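Local coordinates for protein Beta/alpha-amylase (Paenibacillus polymyxa, PDB 3VOC) that removes maltose units from the non-reducing ends of starch-type polysaccharides as the beta-amylase part of a longer secreted precursor that also yields an alpha-amylase, at residues P76-H81 and D134-S139; A262-N267 and V274-K279; K153-G158 and D318-C323; T62-V67 and A145-I150. All coordinates share one frame; numbering follows the deposited sequence.

Interaction 1 (P76-H81 and D134-S139); sequences PIISTH and DELYAS. With CA (calcium ion), chain B.
Ile78 points its CG2 methyl from strand 73-79 of the barrel into the angle between Leu136 and Tyr137 on helix 127-144. That methyl sits anti to its own backbone N and leads the side chain towards the helix. Ile78 CG2 meets Leu136 CD2 at 3.5 Å, tighter than usual for two carbons, the two side chains running antiparallel alongside one another. Tyr137 offers its edge instead: Ile78 CG2 lies near the ring plane, 3.6 Å from Tyr137 CE1. Two residues on, Thr80 CG2 touches the same Leu136 CD2, again at 3.5 Å, so one leucine methyl packs against both Ile78 and Thr80.

Beside these methyls a single water joins strand to helix. The water donates to Ile78 O at 2.8 Å and also bonds Thr80 OG1 and, in the plane of the ring, Tyr137 OH at 2.8 Å. Next to Leu136, Glu135 binds the calcium ion through OE1 at 2.2 Å, with Glu48, Asp52, Asn53 and Gln132 among the other ligands. The contact thus combines close methyl packing with a water bonded to a strand carbonyl and two hydroxyls, on a helix that also carries a calcium ligand.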
# COMPACT_ATOMS: atom_id res chain seq x y z
N PRO A 76 5.89 -13.23 0.57
CA PRO A 76 5.31 -12.79 -0.69
C PRO A 76 4.33 -11.63 -0.49
O PRO A 76 3.59 -11.61 0.51
CB PRO A 76 4.57 -14.04 -1.16
CG PRO A 76 4.10 -14.67 0.13
CD PRO A 76 5.25 -14.45 1.09
N ILE A 77 4.37 -10.67 -1.40
CA ILE A 77 3.37 -9.63 -1.48
C ILE A 77 2.54 -10.02 -2.70
O ILE A 77 3.07 -10.12 -3.80
CB ILE A 77 3.98 -8.22 -1.73
CG1 ILE A 77 5.04 -7.90 -0.64
CG2 ILE A 77 2.86 -7.15 -1.78
CD1 ILE A 77 6.10 -6.81 -1.05
N ILE A 78 1.25 -10.28 -2.51
CA ILE A 78 0.39 -10.57 -3.66
C ILE A 78 0.06 -9.25 -4.37
O ILE A 78 -0.87 -8.52 -4.00
CB ILE A 78 -0.86 -11.37 -3.27
CG1 ILE A 78 -0.48 -12.57 -2.38
CG2 ILE A 78 -1.63 -11.81 -4.55
CD1 ILE A 78 0.58 -13.54 -3.00
N SER A 79 0.85 -8.92 -5.38
CA SER A 79 0.89 -7.56 -5.91
C SER A 79 -0.08 -7.37 -7.08
O SER A 79 0.30 -7.50 -8.25
CB SER A 79 2.31 -7.21 -6.33
OG SER A 79 3.13 -7.21 -5.19
N THR A 80 -1.34 -7.10 -6.72
CA THR A 80 -2.43 -6.83 -7.65
C THR A 80 -2.41 -5.34 -8.04
O THR A 80 -3.42 -4.61 -7.98
CB THR A 80 -3.76 -7.16 -6.96
OG1 THR A 80 -3.77 -6.57 -5.66
CG2 THR A 80 -3.93 -8.69 -6.80
N HIS A 81 -1.22 -4.86 -8.41
CA HIS A 81 -1.08 -3.50 -8.90
C HIS A 81 -0.08 -3.48 -10.04
O HIS A 81 0.64 -4.45 -10.26
CB HIS A 81 -0.70 -2.52 -7.77
CG HIS A 81 0.56 -2.87 -7.05
ND1 HIS A 81 0.60 -3.78 -6.01
CD2 HIS A 81 1.82 -2.40 -7.19
CE1 HIS A 81 1.84 -3.86 -5.55
NE2 HIS A 81 2.60 -3.04 -6.25
N ASP A 134 -9.83 -13.17 -4.82
CA ASP A 134 -10.17 -14.46 -4.20
C ASP A 134 -9.60 -15.62 -5.03
O ASP A 134 -8.96 -16.52 -4.49
CB ASP A 134 -11.70 -14.56 -4.01
CG ASP A 134 -12.14 -15.78 -3.19
OD1 ASP A 134 -11.34 -16.35 -2.42
OD2 ASP A 134 -13.32 -16.14 -3.31
N GLU A 135 -9.82 -15.60 -6.35
CA GLU A 135 -9.26 -16.63 -7.24
C GLU A 135 -7.73 -16.65 -7.20
O GLU A 135 -7.12 -17.72 -7.23
CB GLU A 135 -9.69 -16.42 -8.69
CG GLU A 135 -11.20 -16.50 -8.93
CD GLU A 135 -11.58 -16.02 -10.32
OE1 GLU A 135 -10.90 -15.12 -10.87
OE2 GLU A 135 -12.58 -16.53 -10.86
N LEU A 136 -7.12 -15.46 -7.19
CA LEU A 136 -5.65 -15.37 -7.20
C LEU A 136 -5.05 -15.88 -5.88
O LEU A 136 -4.02 -16.58 -5.87
CB LEU A 136 -5.22 -13.91 -7.48
CG LEU A 136 -3.73 -13.59 -7.38
CD1 LEU A 136 -2.97 -14.34 -8.47
CD2 LEU A 136 -3.49 -12.10 -7.50
N TYR A 137 -5.70 -15.54 -4.76
CA TYR A 137 -5.21 -15.99 -3.45
C TYR A 137 -5.35 -17.51 -3.34
O TYR A 137 -4.48 -18.19 -2.79
CB TYR A 137 -5.97 -15.30 -2.30
CG TYR A 137 -5.83 -13.77 -2.19
CD1 TYR A 137 -4.85 -13.07 -2.88
CD2 TYR A 137 -6.69 -13.05 -1.36
CE1 TYR A 137 -4.73 -11.66 -2.74
CE2 TYR A 137 -6.58 -11.66 -1.21
CZ TYR A 137 -5.61 -10.98 -1.91
OH TYR A 137 -5.52 -9.62 -1.76
N ALA A 138 -6.47 -18.02 -3.85
CA ALA A 138 -6.72 -19.46 -3.88
C ALA A 138 -5.64 -20.16 -4.68
O ALA A 138 -5.08 -21.17 -4.24
CB ALA A 138 -8.12 -19.75 -4.49
N SER A 139 -5.34 -19.62 -5.86
CA SER A 139 -4.31 -20.21 -6.68
C SER A 139 -2.95 -20.17 -6.00
O SER A 139 -2.20 -21.15 -6.06
CB SER A 139 -4.23 -19.54 -8.05
OG SER A 139 -3.36 -20.29 -8.87
CA CA B . -9.08 -14.80 -12.14
O HOH W 1 -3.56 -8.23 -3.15
O HOH W 2 -7.69 -14.31 -10.32

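Interaction 2 (A262-N267 and V274-K279); sequences AAAHKN and VRIGAK
Ile276 lays its CD1 methyl over the imidazole of His265, 3.9 Å from the ring centroid and only 13° off the ring normal, a CH-pi contact placed almost over the middle of one face. CG1 lies anti to the carbonyl carbon (chi1 -55°) and the chain continues extended, which carries CD1 away from the strand to the helix surface. Ile276 CD1 also reaches Ala264 CB at 3.9 Å, while the other branch, Ile276 CG2, approaches Ala264 CB at 4.1 Å. Both branches thus touch the alanine methyl, and CD1 alone is over the imidazole.

Helix 240-268 and strand 275-279 follow one another in the chain, and the strand is the fifth of the eight parallel strands of the TIM barrel of this glycoside hydrolase family 14 domain. Ile276 projects outward from the barrel wall, where Phe268 of the helix and Leu156 of the neighbouring strand also pack on it. The imidazole is held by polar partners at both nitrogens: ND1 bonds to Asp269 just beyond the helix segment, and NE2 to the backbone oxygen of Asp316. With both ends tied, the ring is probably fixed in its rotation and keeps its face turned to the methyl.

Two residues on, Asn267 ND2 folds back to Ala263 O at 2.9 Å in a bent bond (137° at the hydrogen), and the backbone N of Asn267 reaches that same oxygen from the opposite face of its plane. Asn267 ND2 also bonds to Asp134 on helix 127-144, tying the end of this helix to its neighbour.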
# COMPACT_ATOMS: atom_id res chain seq x y z
N ALA A 262 -10.70 -10.65 4.06
CA ALA A 262 -11.53 -11.83 4.27
C ALA A 262 -11.17 -12.91 3.25
O ALA A 262 -11.08 -14.09 3.59
CB ALA A 262 -13.02 -11.46 4.19
N ALA A 263 -10.94 -12.50 2.00
CA ALA A 263 -10.51 -13.44 0.98
C ALA A 263 -9.14 -14.03 1.32
O ALA A 263 -8.91 -15.21 1.09
CB ALA A 263 -10.50 -12.80 -0.43
N ALA A 264 -8.23 -13.22 1.85
CA ALA A 264 -6.90 -13.73 2.19
C ALA A 264 -7.00 -14.73 3.34
O ALA A 264 -6.41 -15.82 3.30
CB ALA A 264 -5.96 -12.60 2.55
N HIS A 265 -7.76 -14.36 4.37
CA HIS A 265 -7.96 -15.24 5.51
C HIS A 265 -8.57 -16.56 5.09
O HIS A 265 -8.14 -17.62 5.52
CB HIS A 265 -8.80 -14.58 6.60
CG HIS A 265 -8.00 -13.71 7.51
ND1 HIS A 265 -7.11 -14.22 8.44
CD2 HIS A 265 -7.96 -12.36 7.65
CE1 HIS A 265 -6.55 -13.22 9.10
NE2 HIS A 265 -7.04 -12.08 8.64
N LYS A 266 -9.56 -16.48 4.21
CA LYS A 266 -10.28 -17.67 3.78
C LYS A 266 -9.35 -18.65 3.08
O LYS A 266 -9.40 -19.86 3.33
CB LYS A 266 -11.45 -17.29 2.87
CG LYS A 266 -12.28 -18.50 2.39
CD LYS A 266 -13.37 -18.05 1.42
CE LYS A 266 -12.79 -17.82 0.04
NZ LYS A 266 -13.85 -17.71 -1.01
N ASN A 267 -8.49 -18.12 2.22
CA ASN A 267 -7.56 -18.93 1.44
C ASN A 267 -6.27 -19.33 2.16
O ASN A 267 -5.66 -20.35 1.83
CB ASN A 267 -7.25 -18.23 0.13
CG ASN A 267 -8.44 -18.28 -0.83
OD1 ASN A 267 -8.82 -19.35 -1.28
ND2 ASN A 267 -9.04 -17.13 -1.11
N VAL A 274 -0.53 -17.94 8.89
CA VAL A 274 0.42 -16.91 9.32
C VAL A 274 -0.28 -15.55 9.37
O VAL A 274 -1.40 -15.41 8.86
CB VAL A 274 1.62 -16.83 8.35
CG1 VAL A 274 2.50 -18.10 8.45
CG2 VAL A 274 1.14 -16.56 6.90
N ARG A 275 0.35 -14.56 9.98
CA ARG A 275 -0.15 -13.17 9.94
C ARG A 275 -0.21 -12.66 8.49
O ARG A 275 0.69 -12.92 7.69
CB ARG A 275 0.75 -12.21 10.75
CG ARG A 275 0.84 -12.48 12.26
CD ARG A 275 -0.55 -12.57 12.89
NE ARG A 275 -1.30 -11.33 12.71
CZ ARG A 275 -2.60 -11.20 12.95
NH1 ARG A 275 -3.31 -12.24 13.38
NH2 ARG A 275 -3.21 -10.04 12.75
N ILE A 276 -1.28 -11.92 8.19
CA ILE A 276 -1.45 -11.29 6.89
C ILE A 276 -1.41 -9.79 7.13
O ILE A 276 -2.00 -9.28 8.10
CB ILE A 276 -2.79 -11.71 6.24
CG1 ILE A 276 -2.89 -13.24 6.16
CG2 ILE A 276 -2.98 -11.07 4.84
CD1 ILE A 276 -4.31 -13.78 5.89
N GLY A 277 -0.72 -9.07 6.25
CA GLY A 277 -0.62 -7.64 6.40
C GLY A 277 -0.97 -6.84 5.15
O GLY A 277 -1.08 -7.38 4.04
N ALA A 278 -1.13 -5.54 5.34
CA ALA A 278 -1.31 -4.62 4.23
C ALA A 278 -0.66 -3.30 4.62
O ALA A 278 -0.28 -3.11 5.79
CB ALA A 278 -2.80 -4.42 3.89
N LYS A 279 -0.53 -2.39 3.66
CA LYS A 279 0.27 -1.19 3.85
C LYS A 279 -0.53 0.10 3.71
O LYS A 279 -1.34 0.25 2.78
CB LYS A 279 1.44 -1.18 2.86
CG LYS A 279 2.20 -2.52 2.81
CD LYS A 279 3.41 -2.53 1.85
CE LYS A 279 4.14 -3.88 1.92
NZ LYS A 279 5.48 -3.89 1.22

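Interaction 3 (K153-G158 and D318-C323); sequences KIYLSG and DLTFTC
Lys153 and Asp318 form a buried salt bridge across the inside of the barrel, with Lys153 NZ donating to Asp318 OD2 at 2.6 Å. The carboxylate receives it on the anti lone pair of OD2, on the side away from OD1. Lys153 gets there with CG anti to the backbone N (chi1 -176°) and an extended chain beyond, which spans from strand 153-156 past the intervening strand 275-279 to strand 318-321. Each charge has further partners: Asp318 also bridges to Arg275 through OD1 and to Arg355 through OD2, and Lys153 NZ bonds to Asn357. With an alanine at Lys153, Asp318 OD2 would probably lose one of its two cationic mates and a gap would open beside it.

Two residues further along each strand, Thr320 meets Tyr155. Thr320 OG1 approaches the ring obliquely, 3.6 Å from Tyr155 CE1, and the two side chains cross at about a right angle. Thr320 also packs on Lys279 and on Glu359, probably the catalytic proton acceptor.

Lys153, Arg275 and Arg355 thus gather round the buried Asp318 and would probably favour its ionised form.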
# COMPACT_ATOMS: atom_id res chain seq x y z
N LYS A 153 4.80 -14.94 6.86
CA LYS A 153 3.91 -13.78 6.81
C LYS A 153 3.57 -13.56 5.34
O LYS A 153 4.38 -13.86 4.46
CB LYS A 153 4.62 -12.56 7.41
CG LYS A 153 3.78 -11.31 7.50
CD LYS A 153 4.22 -10.45 8.67
CE LYS A 153 3.04 -9.58 9.17
NZ LYS A 153 3.32 -8.90 10.46
N ILE A 154 2.37 -13.06 5.08
CA ILE A 154 1.96 -12.74 3.70
C ILE A 154 1.43 -11.31 3.64
O ILE A 154 0.69 -10.91 4.53
CB ILE A 154 0.86 -13.71 3.19
CG1 ILE A 154 1.38 -15.16 3.22
CG2 ILE A 154 0.38 -13.31 1.78
CD1 ILE A 154 0.32 -16.27 3.02
N TYR A 155 1.81 -10.56 2.60
CA TYR A 155 1.28 -9.20 2.40
C TYR A 155 0.24 -9.15 1.29
O TYR A 155 0.34 -9.89 0.30
CB TYR A 155 2.41 -8.17 2.13
CG TYR A 155 3.30 -7.89 3.34
CD1 TYR A 155 2.75 -7.76 4.63
CD2 TYR A 155 4.68 -7.75 3.21
CE1 TYR A 155 3.57 -7.53 5.76
CE2 TYR A 155 5.51 -7.50 4.32
CZ TYR A 155 4.95 -7.39 5.60
OH TYR A 155 5.76 -7.15 6.71
N LEU A 156 -0.75 -8.27 1.46
CA LEU A 156 -1.72 -8.00 0.41
C LEU A 156 -1.40 -6.64 -0.17
O LEU A 156 -0.80 -5.80 0.52
CB LEU A 156 -3.13 -7.97 0.99
CG LEU A 156 -3.54 -9.21 1.78
CD1 LEU A 156 -4.99 -9.06 2.22
CD2 LEU A 156 -3.32 -10.52 0.99
N SER A 157 -1.82 -6.42 -1.42
CA SER A 157 -1.77 -5.11 -2.05
C SER A 157 -3.17 -4.47 -2.03
O SER A 157 -4.11 -4.98 -2.67
CB SER A 157 -1.25 -5.23 -3.48
OG SER A 157 -1.40 -4.01 -4.18
N GLY A 158 -3.30 -3.37 -1.30
CA GLY A 158 -4.60 -2.69 -1.17
C GLY A 158 -4.87 -1.65 -2.25
O GLY A 158 -5.92 -1.02 -2.24
N ASP A 318 -2.17 -7.14 9.91
CA ASP A 318 -1.09 -6.36 10.48
C ASP A 318 -0.86 -5.14 9.61
O ASP A 318 -1.21 -5.14 8.44
CB ASP A 318 0.19 -7.19 10.58
CG ASP A 318 0.11 -8.29 11.64
OD1 ASP A 318 -0.92 -8.40 12.33
OD2 ASP A 318 1.09 -9.02 11.79
N LEU A 319 -0.29 -4.09 10.20
CA LEU A 319 -0.12 -2.83 9.48
C LEU A 319 1.35 -2.59 9.18
O LEU A 319 2.19 -2.62 10.08
CB LEU A 319 -0.69 -1.66 10.31
CG LEU A 319 -0.39 -0.23 9.82
CD1 LEU A 319 -1.05 -0.07 8.49
CD2 LEU A 319 -0.93 0.81 10.81
N THR A 320 1.65 -2.35 7.90
CA THR A 320 2.98 -1.92 7.50
C THR A 320 2.90 -0.41 7.24
O THR A 320 2.01 0.07 6.51
CB THR A 320 3.46 -2.67 6.24
OG1 THR A 320 3.62 -4.06 6.56
CG2 THR A 320 4.80 -2.09 5.71
N PHE A 321 3.81 0.32 7.85
CA PHE A 321 3.92 1.73 7.55
C PHE A 321 5.32 2.02 7.04
O PHE A 321 6.21 1.17 7.13
CB PHE A 321 3.53 2.62 8.75
CG PHE A 321 3.19 4.03 8.36
CD1 PHE A 321 2.11 4.28 7.51
CD2 PHE A 321 3.98 5.10 8.78
CE1 PHE A 321 1.81 5.60 7.10
CE2 PHE A 321 3.68 6.43 8.39
CZ PHE A 321 2.60 6.67 7.55
N THR A 322 5.51 3.22 6.49
CA THR A 322 6.72 3.56 5.76
C THR A 322 7.22 4.94 6.19
O THR A 322 6.65 5.56 7.11
CB THR A 322 6.45 3.51 4.23
OG1 THR A 322 7.64 3.84 3.52
CG2 THR A 322 5.34 4.48 3.85
N CYS A 323 8.28 5.42 5.54
CA CYS A 323 8.95 6.69 5.89
C CYS A 323 9.69 6.67 7.23
O CYS A 323 10.09 7.74 7.73
CB CYS A 323 8.00 7.90 5.89
SG CYS A 323 7.03 8.02 4.45

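Interaction 4 (T62-V67 and A145-I150); sequences TYANAV and AGYKSI
Tyr147 presents the edge of its ring to Asn65, whose OD1 lies near the ring plane beside the hydroxyl. Tyr147 OH donates to Asn65 OD1 at 2.6 Å, a short bond that meets the oxygen from above the carbonyl plane, 38° out of it, and so misses the lone-pair direction. The side chains cross at about a right angle, yet the amide and ring planes are only 27° apart. Ala64 CB comes up obliquely to the same ring, 3.8 Å from Tyr147 CE1, while Phe144 also packs against the ring.

In the barrel, helix 58-69 leads into strand 73-79. Residues 145-150 form a 3-10 segment in the connection from helix 127-144 to the next barrel strand. The contact joins these two elements on the outside of the barrel, and Trp74 of strand 73-79 touches both Ala64 and Ile150.

Replacing Tyr147 with a phenylalanine would probably keep the packing on Ala64 but leave Asn65 OD1 without this donor and the amide freer to turn. Deeper in, Ile150 places CG1 between its backbone N and carbonyl carbon (chi1 76°), directing CD1 to the helix backbone, 3.9 Å from Ala64 O and 4.5 Å from Ala64 CB.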
# COMPACT_ATOMS: atom_id res chain seq x y z
N THR A 62 10.70 -20.75 -8.70
CA THR A 62 12.16 -20.63 -8.81
C THR A 62 12.73 -19.62 -7.80
O THR A 62 13.74 -19.88 -7.14
CB THR A 62 12.58 -20.23 -10.24
OG1 THR A 62 12.05 -21.18 -11.17
CG2 THR A 62 14.11 -20.19 -10.37
N TYR A 63 12.10 -18.45 -7.75
CA TYR A 63 12.48 -17.40 -6.81
C TYR A 63 12.43 -17.94 -5.39
O TYR A 63 13.42 -17.85 -4.65
CB TYR A 63 11.51 -16.24 -6.99
CG TYR A 63 11.89 -14.93 -6.35
CD1 TYR A 63 11.95 -13.76 -7.11
CD2 TYR A 63 12.13 -14.84 -4.96
CE1 TYR A 63 12.26 -12.53 -6.52
CE2 TYR A 63 12.45 -13.60 -4.37
CZ TYR A 63 12.50 -12.46 -5.15
OH TYR A 63 12.79 -11.22 -4.58
N ALA A 64 11.29 -18.53 -5.01
CA ALA A 64 11.13 -19.07 -3.67
C ALA A 64 12.14 -20.17 -3.37
O ALA A 64 12.68 -20.23 -2.25
CB ALA A 64 9.68 -19.56 -3.43
N ASN A 65 12.41 -21.02 -4.36
CA ASN A 65 13.44 -22.06 -4.23
C ASN A 65 14.82 -21.49 -3.90
O ASN A 65 15.53 -22.02 -3.05
CB ASN A 65 13.55 -22.90 -5.50
CG ASN A 65 12.41 -23.89 -5.65
OD1 ASN A 65 11.64 -24.10 -4.72
ND2 ASN A 65 12.29 -24.49 -6.84
N ALA A 66 15.21 -20.42 -4.61
CA ALA A 66 16.50 -19.75 -4.35
C ALA A 66 16.56 -19.19 -2.92
O ALA A 66 17.56 -19.37 -2.19
CB ALA A 66 16.76 -18.64 -5.39
N VAL A 67 15.48 -18.54 -2.50
CA VAL A 67 15.39 -17.96 -1.15
C VAL A 67 15.51 -19.08 -0.09
O VAL A 67 16.31 -18.96 0.84
CB VAL A 67 14.11 -17.09 -0.98
CG1 VAL A 67 13.87 -16.71 0.50
CG2 VAL A 67 14.20 -15.83 -1.84
N ALA A 145 1.43 -24.10 -1.09
CA ALA A 145 1.18 -24.88 0.12
C ALA A 145 2.40 -25.71 0.54
O ALA A 145 2.72 -25.81 1.72
CB ALA A 145 -0.05 -25.79 -0.08
N GLY A 146 3.12 -26.27 -0.44
CA GLY A 146 4.34 -27.05 -0.16
C GLY A 146 5.53 -26.21 0.33
O GLY A 146 6.57 -26.75 0.71
N TYR A 147 5.37 -24.89 0.32
CA TYR A 147 6.40 -23.96 0.79
C TYR A 147 6.04 -23.38 2.16
O TYR A 147 6.61 -22.36 2.59
CB TYR A 147 6.55 -22.80 -0.19
CG TYR A 147 7.22 -23.16 -1.49
CD1 TYR A 147 8.59 -22.97 -1.67
CD2 TYR A 147 6.48 -23.69 -2.55
CE1 TYR A 147 9.21 -23.30 -2.85
CE2 TYR A 147 7.11 -24.03 -3.76
CZ TYR A 147 8.47 -23.81 -3.90
OH TYR A 147 9.11 -24.15 -5.08
N LYS A 148 5.08 -24.01 2.83
CA LYS A 148 4.52 -23.44 4.08
C LYS A 148 5.60 -23.09 5.13
O LYS A 148 5.57 -22.00 5.71
CB LYS A 148 3.44 -24.37 4.64
CG LYS A 148 3.08 -24.15 6.08
CD LYS A 148 2.21 -25.27 6.61
CE LYS A 148 1.95 -25.08 8.09
NZ LYS A 148 0.78 -24.20 8.30
N SER A 149 6.57 -23.98 5.32
CA SER A 149 7.59 -23.76 6.35
C SER A 149 8.50 -22.55 6.11
O SER A 149 9.14 -22.07 7.05
CB SER A 149 8.46 -24.99 6.53
OG SER A 149 9.39 -25.11 5.46
N ILE A 150 8.59 -22.05 4.89
CA ILE A 150 9.46 -20.89 4.65
C ILE A 150 8.72 -19.54 4.60
O ILE A 150 9.36 -18.49 4.50
CB ILE A 150 10.36 -21.06 3.41
CG1 ILE A 150 9.56 -20.87 2.11
CG2 ILE A 150 11.11 -22.43 3.48
CD1 ILE A 150 10.42 -20.56 0.89

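How the interactions relate
Interactions 1, 2 and 3 form one continuous body around strands three to six of the barrel, while interaction 4 lies at its outer rim, its centre about 20 Å from that of interaction 3. Interactions 1 and 2 meet helix to helix: Asp134 OD2 bridges to Lys266 NZ at 2.8 Å. Interaction 3 joins both through neighbouring strands, with Pro76 O to Tyr155 N at 2.9 Å and Gly277 O to Leu156 N at 2.8 Å. Towards the catalytic centre, His81 ND1 meets Ser157 OG at 2.7 Å; His81, Lys279 and Thr322 probably bind substrate. The calcium site lies at the outer helix of interaction 1.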